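Side-chain contacts in formylmethanofuran--tetrahydromethanopterin formyltransferase (Methanosarcina barkeri, PDB 1M5S), which catalyses the reversible transfer of a formyl group from formylmethanofuran to tetrahydromethanopterin, the second step in carbon dioxide reduction during methanogenesis: residues 35-40 and 54-59; 166-171 and 266-271; 204-209 and 280-285. One frame throughout, in Å; residues are numbered along the deposited sequence.

Contact 1: 35-40 and 54-59; sequences VAATEA and AGIERL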
loop_
_atom_site.group_PDB
_atom_site.type_symbol
_atom_site.label_atom_id
_atom_site.label_comp_id
_atom_site.label_asym_id
_atom_site.label_seq_id
_atom_site.Cartn_x
_atom_site.Cartn_y
_atom_site.Cartn_z
ATOM N N VAL A 35 -7.580 5.484 -5.339
ATOM C CA VAL A 35 -8.474 4.490 -5.927
ATOM C C VAL A 35 -9.192 5.021 -7.178
ATOM O O VAL A 35 -9.151 4.385 -8.234
ATOM C CB VAL A 35 -9.524 4.011 -4.891
ATOM C CG1 VAL A 35 -10.626 3.208 -5.576
ATOM C CG2 VAL A 35 -8.852 3.162 -3.837
ATOM N N ALA A 36 -9.762 6.223 -7.070
ATOM C CA ALA A 36 -10.493 6.866 -8.170
ATOM C C ALA A 36 -9.580 7.237 -9.338
ATOM O O ALA A 36 -9.885 6.939 -10.489
ATOM C CB ALA A 36 -11.203 8.112 -7.659
ATOM N N ALA A 37 -8.457 7.872 -9.022
ATOM C CA ALA A 37 -7.487 8.295 -10.023
ATOM C C ALA A 37 -6.926 7.118 -10.795
ATOM O O ALA A 37 -6.651 7.224 -11.980
ATOM C CB ALA A 37 -6.357 9.060 -9.360
ATOM N N THR A 38 -6.746 5.998 -10.108
ATOM C CA THR A 38 -6.189 4.802 -10.719
ATOM C C THR A 38 -7.190 4.144 -11.665
ATOM O O THR A 38 -6.856 3.811 -12.803
ATOM C CB THR A 38 -5.752 3.794 -9.636
ATOM O OG1 THR A 38 -4.744 4.402 -8.812
ATOM C CG2 THR A 38 -5.192 2.525 -10.271
ATOM N N GLU A 39 -8.414 3.948 -11.178
ATOM C CA GLU A 39 -9.494 3.394 -11.983
ATOM C C GLU A 39 -9.713 4.237 -13.243
ATOM O O GLU A 39 -9.798 3.704 -14.348
ATOM C CB GLU A 39 -10.778 3.344 -11.148
ATOM C CG GLU A 39 -11.979 2.758 -11.867
ATOM C CD GLU A 39 -11.817 1.285 -12.211
ATOM O OE1 GLU A 39 -11.310 0.515 -11.369
ATOM O OE2 GLU A 39 -12.249 0.885 -13.313
ATOM N N ALA A 40 -9.635 5.552 -13.081
ATOM C CA ALA A 40 -9.942 6.496 -14.153
ATOM C C ALA A 40 -8.846 6.605 -15.213
ATOM O O ALA A 40 -9.097 7.116 -16.307
ATOM C CB ALA A 40 -10.232 7.869 -13.565
ATOM N N ALA A 54 -3.152 7.895 -20.233
ATOM C CA ALA A 54 -3.518 8.534 -18.980
ATOM C C ALA A 54 -2.641 8.072 -17.823
ATOM O O ALA A 54 -2.006 7.016 -17.876
ATOM C CB ALA A 54 -4.988 8.261 -18.676
ATOM N N GLY A 55 -2.613 8.873 -16.769
ATOM C CA GLY A 55 -1.863 8.488 -15.593
ATOM C C GLY A 55 -1.900 9.541 -14.510
ATOM O O GLY A 55 -2.396 10.660 -14.702
ATOM N N ILE A 56 -1.344 9.178 -13.363
ATOM C CA ILE A 56 -1.286 10.083 -12.235
ATOM C C ILE A 56 -0.066 10.987 -12.385
ATOM O O ILE A 56 1.031 10.527 -12.681
ATOM C CB ILE A 56 -1.227 9.287 -10.916
ATOM C CG1 ILE A 56 -2.581 8.620 -10.666
ATOM C CG2 ILE A 56 -0.844 10.206 -9.747
ATOM C CD1 ILE A 56 -2.515 7.481 -9.706
ATOM N N GLU A 57 -0.300 12.288 -12.266
ATOM C CA GLU A 57 0.746 13.293 -12.414
ATOM C C GLU A 57 1.467 13.459 -11.081
ATOM O O GLU A 57 2.695 13.406 -11.004
ATOM C CB GLU A 57 0.110 14.621 -12.860
ATOM C CG GLU A 57 1.077 15.785 -12.992
ATOM C CD GLU A 57 0.385 17.103 -13.208
ATOM O OE1 GLU A 57 -0.541 17.158 -14.038
ATOM O OE2 GLU A 57 0.757 18.084 -12.530
ATOM N N ARG A 58 0.682 13.669 -10.036
ATOM C CA ARG A 58 1.193 13.841 -8.672
ATOM C C ARG A 58 0.035 14.013 -7.688
ATOM O O ARG A 58 -1.089 14.360 -8.079
ATOM C CB ARG A 58 2.083 15.084 -8.598
ATOM C CG ARG A 58 1.315 16.386 -8.835
ATOM C CD ARG A 58 1.759 17.521 -7.909
ATOM N NE ARG A 58 1.183 18.824 -8.275
ATOM C CZ ARG A 58 0.638 19.676 -7.396
ATOM N NH1 ARG A 58 0.584 19.379 -6.090
ATOM N NH2 ARG A 58 0.114 20.864 -7.728
ATOM N N LEU A 59 0.295 13.666 -6.435
ATOM C CA LEU A 59 -0.669 13.839 -5.360
ATOM C C LEU A 59 -0.890 15.315 -5.070
ATOM O O LEU A 59 0.039 16.112 -5.159
ATOM C CB LEU A 59 -0.155 13.136 -4.103
ATOM C CG LEU A 59 -0.419 11.645 -3.892
ATOM C CD1 LEU A 59 -0.508 10.912 -5.204
ATOM C CD2 LEU A 59 0.692 11.076 -3.028
#
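I56 on strand 53-60 reaches the helix 30-41 and touches A37 and T38. Its CB already points toward the helix. CG1 stands beside the backbone N, anti to the carbonyl carbon (chi1 -70°), which carries the longer branch over to the helix. The CG1 methylene meets the methyl of A37, with CG1 and A37 CB 4.0 Å apart. The chain then runs on extended, with CD1 anti to CB (chi2 160°). At the tip, CD1 lies 3.9 Å from T38 OG1 and 4.2 Å from A37 CB. The end methyl therefore lies against both helix residues.

A37 presents its small methyl to the strand. T38 points its CB away, and its hydroxyl, rather than its methyl, is turned to the end of I56. T38 OG1 is not left to the methyl group: it hydrogen-bonds to L34 O, one turn back in the helix.

The layering is that of a ferredoxin-like alpha/beta sandwich. Helix 30-41 follows strand 12-26 and leads to strand 53-60. Strand 71-78 lies between these two strands and is antiparallel to both. Its V72 and V74 touch A37, and V72 also touches I56. I25 of strand 12-26 packs on A37 as well. T38 also packs on T38 of the second subunit. E39 of helix 30-41 in this chain accepts, through OE2, a hydrogen bond from A44 N of the second subunit.

Contact 2: 166-171 and 266-271; sequences FFIFGD and KAAVTV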
loop_
_atom_site.group_PDB
_atom_site.type_symbol
_atom_site.label_atom_id
_atom_site.label_comp_id
_atom_site.label_asym_id
_atom_site.label_seq_id
_atom_site.Cartn_x
_atom_site.Cartn_y
_atom_site.Cartn_z
ATOM N N PHE A 166 13.422 7.622 -21.476
ATOM C CA PHE A 166 14.792 7.123 -21.439
ATOM C C PHE A 166 14.802 5.620 -21.158
ATOM O O PHE A 166 13.796 5.055 -20.719
ATOM C CB PHE A 166 15.623 7.889 -20.397
ATOM C CG PHE A 166 15.108 7.763 -18.986
ATOM C CD1 PHE A 166 15.552 6.732 -18.157
ATOM C CD2 PHE A 166 14.182 8.676 -18.483
ATOM C CE1 PHE A 166 15.079 6.613 -16.850
ATOM C CE2 PHE A 166 13.703 8.562 -17.178
ATOM C CZ PHE A 166 14.155 7.526 -16.362
ATOM N N PHE A 167 15.872 4.962 -21.596
ATOM C CA PHE A 167 16.042 3.520 -21.425
ATOM C C PHE A 167 16.993 3.253 -20.256
ATOM O O PHE A 167 17.911 4.034 -20.004
ATOM C CB PHE A 167 16.633 2.903 -22.697
ATOM C CG PHE A 167 15.648 2.741 -23.827
ATOM C CD1 PHE A 167 14.673 3.694 -24.072
ATOM C CD2 PHE A 167 15.721 1.635 -24.667
ATOM C CE1 PHE A 167 13.785 3.547 -25.136
ATOM C CE2 PHE A 167 14.838 1.482 -25.730
ATOM C CZ PHE A 167 13.871 2.440 -25.963
ATOM N N ILE A 168 16.755 2.159 -19.539
ATOM C CA ILE A 168 17.616 1.742 -18.433
ATOM C C ILE A 168 18.103 0.334 -18.714
ATOM O O ILE A 168 17.303 -0.608 -18.774
ATOM C CB ILE A 168 16.868 1.716 -17.069
ATOM C CG1 ILE A 168 16.237 3.072 -16.766
ATOM C CG2 ILE A 168 17.835 1.361 -15.935
ATOM C CD1 ILE A 168 15.227 3.008 -15.636
ATOM N N PHE A 169 19.411 0.206 -18.927
ATOM C CA PHE A 169 20.060 -1.089 -19.141
ATOM C C PHE A 169 20.580 -1.603 -17.794
ATOM O O PHE A 169 21.304 -0.893 -17.096
ATOM C CB PHE A 169 21.247 -0.939 -20.105
ATOM C CG PHE A 169 20.860 -0.566 -21.509
ATOM C CD1 PHE A 169 20.189 0.626 -21.773
ATOM C CD2 PHE A 169 21.216 -1.383 -22.576
ATOM C CE1 PHE A 169 19.881 1.000 -23.075
ATOM C CE2 PHE A 169 20.914 -1.019 -23.883
ATOM C CZ PHE A 169 20.246 0.174 -24.132
ATOM N N GLY A 170 20.228 -2.830 -17.434
ATOM C CA GLY A 170 20.704 -3.369 -16.174
ATOM C C GLY A 170 21.376 -4.718 -16.331
ATOM O O GLY A 170 21.093 -5.448 -17.286
ATOM N N ASP A 171 22.213 -5.085 -15.362
ATOM C CA ASP A 171 22.852 -6.399 -15.386
ATOM C C ASP A 171 21.859 -7.545 -15.189
ATOM O O ASP A 171 22.064 -8.651 -15.688
ATOM C CB ASP A 171 23.980 -6.482 -14.345
ATOM C CG ASP A 171 23.514 -6.209 -12.919
ATOM O OD1 ASP A 171 22.333 -5.893 -12.683
ATOM O OD2 ASP A 171 24.357 -6.339 -12.013
ATOM N N LYS A 266 18.536 10.440 -12.857
ATOM C CA LYS A 266 19.388 10.612 -11.680
ATOM C C LYS A 266 19.010 9.654 -10.547
ATOM O O LYS A 266 19.860 9.267 -9.744
ATOM C CB LYS A 266 19.328 12.060 -11.184
ATOM C CG LYS A 266 19.836 13.076 -12.201
ATOM C CD LYS A 266 20.913 13.962 -11.616
ATOM C CE LYS A 266 20.348 14.954 -10.624
ATOM N NZ LYS A 266 21.433 15.769 -10.016
ATOM N N ALA A 267 17.737 9.268 -10.500
ATOM C CA ALA A 267 17.274 8.275 -9.531
ATOM C C ALA A 267 17.603 6.857 -9.992
ATOM O O ALA A 267 18.032 6.026 -9.195
ATOM C CB ALA A 267 15.773 8.425 -9.297
ATOM N N ALA A 268 17.476 6.609 -11.295
ATOM C CA ALA A 268 17.803 5.306 -11.873
ATOM C C ALA A 268 19.259 4.891 -11.678
ATOM O O ALA A 268 19.540 3.719 -11.426
ATOM C CB ALA A 268 17.453 5.284 -13.353
ATOM N N VAL A 269 20.194 5.824 -11.839
ATOM C CA VAL A 269 21.612 5.463 -11.738
ATOM C C VAL A 269 22.109 5.271 -10.304
ATOM O O VAL A 269 23.287 4.986 -10.093
ATOM C CB VAL A 269 22.548 6.493 -12.451
ATOM C CG1 VAL A 269 22.141 6.657 -13.905
ATOM C CG2 VAL A 269 22.538 7.827 -11.710
ATOM N N THR A 270 21.226 5.427 -9.321
ATOM C CA THR A 270 21.598 5.152 -7.934
ATOM C C THR A 270 21.501 3.667 -7.596
ATOM O O THR A 270 22.008 3.233 -6.565
ATOM C CB THR A 270 20.736 5.963 -6.928
ATOM O OG1 THR A 270 19.359 5.581 -7.037
ATOM C CG2 THR A 270 20.862 7.446 -7.198
ATOM N N VAL A 271 20.871 2.895 -8.484
ATOM C CA VAL A 271 20.699 1.451 -8.302
ATOM C C VAL A 271 21.916 0.693 -8.838
ATOM O O VAL A 271 22.226 0.767 -10.025
ATOM C CB VAL A 271 19.422 0.935 -9.038
ATOM C CG1 VAL A 271 19.315 -0.597 -8.929
ATOM C CG2 VAL A 271 18.168 1.601 -8.459
#
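A268 and I168 make the close part of this contact. The methyl A268 CB sits 3.9 Å from I168 CD1. A268 lies at the end of helix 254-268, and its CB points at strand 147-170. The CA atoms of the two residues are still 7.5 Å apart, so the isoleucine spans most of the gap. Its CG1 lies beside the backbone N (chi1 -56°) and CD1 continues anti to CB, which puts the end methyl against the alanine. All three touching residues are buried.

The F166 ring is the looser partner. Its CE1 comes only to 4.4 Å from A268 CB, and the methyl approaches the ring obliquely. Helix 173-187 adds the packing that A268 does not supply: A183 touches F166, while A179 and A180 touch I168.

The outer side is polar. K266 is exposed to solvent. T270 is partly exposed and turns back on the helix end. T270 OG1 donates to A267 O at 2.6 Å, with a C=O...OG1 angle of 147°. The hydroxyl is tilted 15° from the carbonyl plane. T270 N also donates to A267 O, at 3.3 Å. Two donors thus hold one carbonyl oxygen as the helix gives way to a type I turn from A268 to V271. The turn's own bond, from V271 N to A268 O, is weak. T270 also packs on G68 of the third subunit.

Strand 147-170 runs antiparallel to strands 243-251 and 274-278. Helices 173-187 and 254-268 cover its F166 and I168 side, as expected for a ferredoxin-like alpha/beta sandwich.

Contact 3: 204-209 and 280-285; sequences SGSKSG and GNYGGK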
loop_
_atom_site.group_PDB
_atom_site.type_symbol
_atom_site.label_atom_id
_atom_site.label_comp_id
_atom_site.label_asym_id
_atom_site.label_seq_id
_atom_site.Cartn_x
_atom_site.Cartn_y
_atom_site.Cartn_z
ATOM N N SER A 204 8.010 -3.678 -22.726
ATOM C CA SER A 204 8.017 -4.208 -24.084
ATOM C C SER A 204 8.946 -3.458 -25.038
ATOM O O SER A 204 9.892 -4.041 -25.575
ATOM C CB SER A 204 6.588 -4.236 -24.648
ATOM O OG SER A 204 5.952 -2.974 -24.527
ATOM N N GLY A 205 8.689 -2.164 -25.229
ATOM C CA GLY A 205 9.360 -1.408 -26.281
ATOM C C GLY A 205 8.868 -1.790 -27.671
ATOM O O GLY A 205 8.202 -2.811 -27.841
ATOM N N SER A 206 9.209 -0.998 -28.678
ATOM C CA SER A 206 8.791 -1.323 -30.038
ATOM C C SER A 206 9.558 -0.554 -31.108
ATOM O O SER A 206 10.041 0.557 -30.871
ATOM C CB SER A 206 7.286 -1.069 -30.197
ATOM O OG SER A 206 6.992 0.316 -30.081
ATOM N N LYS A 207 9.664 -1.160 -32.289
ATOM C CA LYS A 207 10.121 -0.448 -33.481
ATOM C C LYS A 207 8.933 -0.049 -34.361
ATOM O O LYS A 207 7.840 -0.614 -34.241
ATOM C CB LYS A 207 11.105 -1.311 -34.281
ATOM C CG LYS A 207 10.524 -2.603 -34.817
ATOM C CD LYS A 207 11.542 -3.328 -35.680
ATOM C CE LYS A 207 10.940 -4.549 -36.353
ATOM N NZ LYS A 207 10.751 -5.677 -35.408
ATOM N N SER A 208 9.194 0.851 -35.308
ATOM C CA SER A 208 8.163 1.467 -36.144
ATOM C C SER A 208 7.472 0.536 -37.143
ATOM O O SER A 208 6.397 0.862 -37.644
ATOM C CB SER A 208 8.755 2.657 -36.901
ATOM O OG SER A 208 7.892 3.780 -36.848
ATOM N N GLY A 209 8.083 -0.603 -37.451
ATOM C CA GLY A 209 7.511 -1.467 -38.468
ATOM C C GLY A 209 7.531 -2.941 -38.132
ATOM O O GLY A 209 7.280 -3.325 -36.993
ATOM N N GLY A 280 14.795 6.457 -26.646
ATOM C CA GLY A 280 14.262 5.977 -27.906
ATOM C C GLY A 280 13.867 7.106 -28.833
ATOM O O GLY A 280 13.204 8.054 -28.427
ATOM N N ASN A 281 14.358 7.055 -30.066
ATOM C CA ASN A 281 13.912 8.002 -31.077
ATOM C C ASN A 281 13.619 7.320 -32.402
ATOM O O ASN A 281 13.748 6.096 -32.538
ATOM C CB ASN A 281 14.926 9.144 -31.274
ATOM C CG ASN A 281 16.316 8.662 -31.662
ATOM O OD1 ASN A 281 17.249 8.744 -30.856
ATOM N ND2 ASN A 281 16.490 8.299 -32.932
ATOM N N TYR A 282 13.065 8.096 -33.318
ATOM C CA TYR A 282 12.651 7.551 -34.616
ATOM C C TYR A 282 13.407 8.223 -35.773
ATOM O O TYR A 282 12.809 8.593 -36.795
ATOM C CB TYR A 282 11.141 7.739 -34.767
ATOM C CG TYR A 282 10.359 6.827 -33.815
ATOM C CD1 TYR A 282 10.052 5.519 -34.203
ATOM C CD2 TYR A 282 9.956 7.294 -32.554
ATOM C CE1 TYR A 282 9.355 4.673 -33.333
ATOM C CE2 TYR A 282 9.262 6.446 -31.683
ATOM C CZ TYR A 282 8.962 5.135 -32.071
ATOM O OH TYR A 282 8.294 4.308 -31.224
ATOM N N GLY A 283 14.722 8.368 -35.601
ATOM C CA GLY A 283 15.572 8.941 -36.630
ATOM C C GLY A 283 15.490 10.448 -36.748
ATOM O O GLY A 283 16.295 11.070 -37.447
ATOM N N GLY A 284 14.575 11.045 -35.989
ATOM C CA GLY A 284 14.272 12.453 -36.155
ATOM C C GLY A 284 13.176 12.680 -37.183
ATOM O O GLY A 284 12.807 13.825 -37.459
ATOM N N LYS A 285 12.616 11.593 -37.715
ATOM C CA LYS A 285 11.710 11.671 -38.859
ATOM C C LYS A 285 10.249 11.359 -38.525
ATOM O O LYS A 285 9.455 11.084 -39.424
ATOM C CB LYS A 285 12.186 10.731 -39.978
ATOM C CG LYS A 285 13.527 11.113 -40.602
ATOM C CD LYS A 285 13.523 12.537 -41.172
ATOM C CE LYS A 285 14.598 13.406 -40.521
ATOM N NZ LYS A 285 15.911 12.702 -40.411
#
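Y282 N and G284 N both hydrogen-bond to E14 OE1, so one carboxylate oxygen holds the backbone on either side of G283. Both bonds tie the loop that carries the Y282 ring to strand 12-26. S208 points its CB toward the other loop, and its hydroxyl lies near CD1 and CE1 of the ring. S208 OG is 3.8 Å from Y282 CD1 and 3.9 Å from Y282 CE1. S208 CB follows at 4.1 Å from Y282 CE1. The approach to the ring is oblique.

The ring reaches out because CG stands anti to the carbonyl carbon (chi1 -70°), and its end comes nearer to the loop 204-209 than its CB does. At that end, Y282 OH is 4.2 Å from S206 O, which is contact without a hydrogen bond. With the ring cut back to an alanine, S208 is likely to lose its aromatic neighbour, and a gap would probably open between the loops.

The contact lies at the surface. Beside it, K207 NZ forms salt bridges with E222 and with D126 of the second subunit, and S206 packs on F124 of that subunit.

The chain reverses straight after the tyrosine. K285 N donates to Y282 O at 3.1 Å. At G284 a side chain would collide with the preceding carbonyl O. Positive phi at both central residues, G283 and G284, marks the type I' beta turn from Y282 to K285, and glycine takes such angles readily.

Overall arrangement
Contact 1 closes before the others open along the chain. Its centre is about 25 Å from that of contact 2 and about 27 Å from that of contact 3. Contacts 2 and 3 interleave: 166-171, 204-209, 266-271, then 280-285. Their centres are about 20 Å apart, yet they touch, with F167 CE1 3.4 Å from G280 N. Contacts 1 and 2 each pack a helix on strands of a ferredoxin-like unit. The two units are linked where strand 12-26 pairs with strand 147-170. Contact 3 joins two surface loops of the later unit. All three contacts border other subunits, contacts 1 and 3 the second, so both units take part in the homotetramer's interfaces.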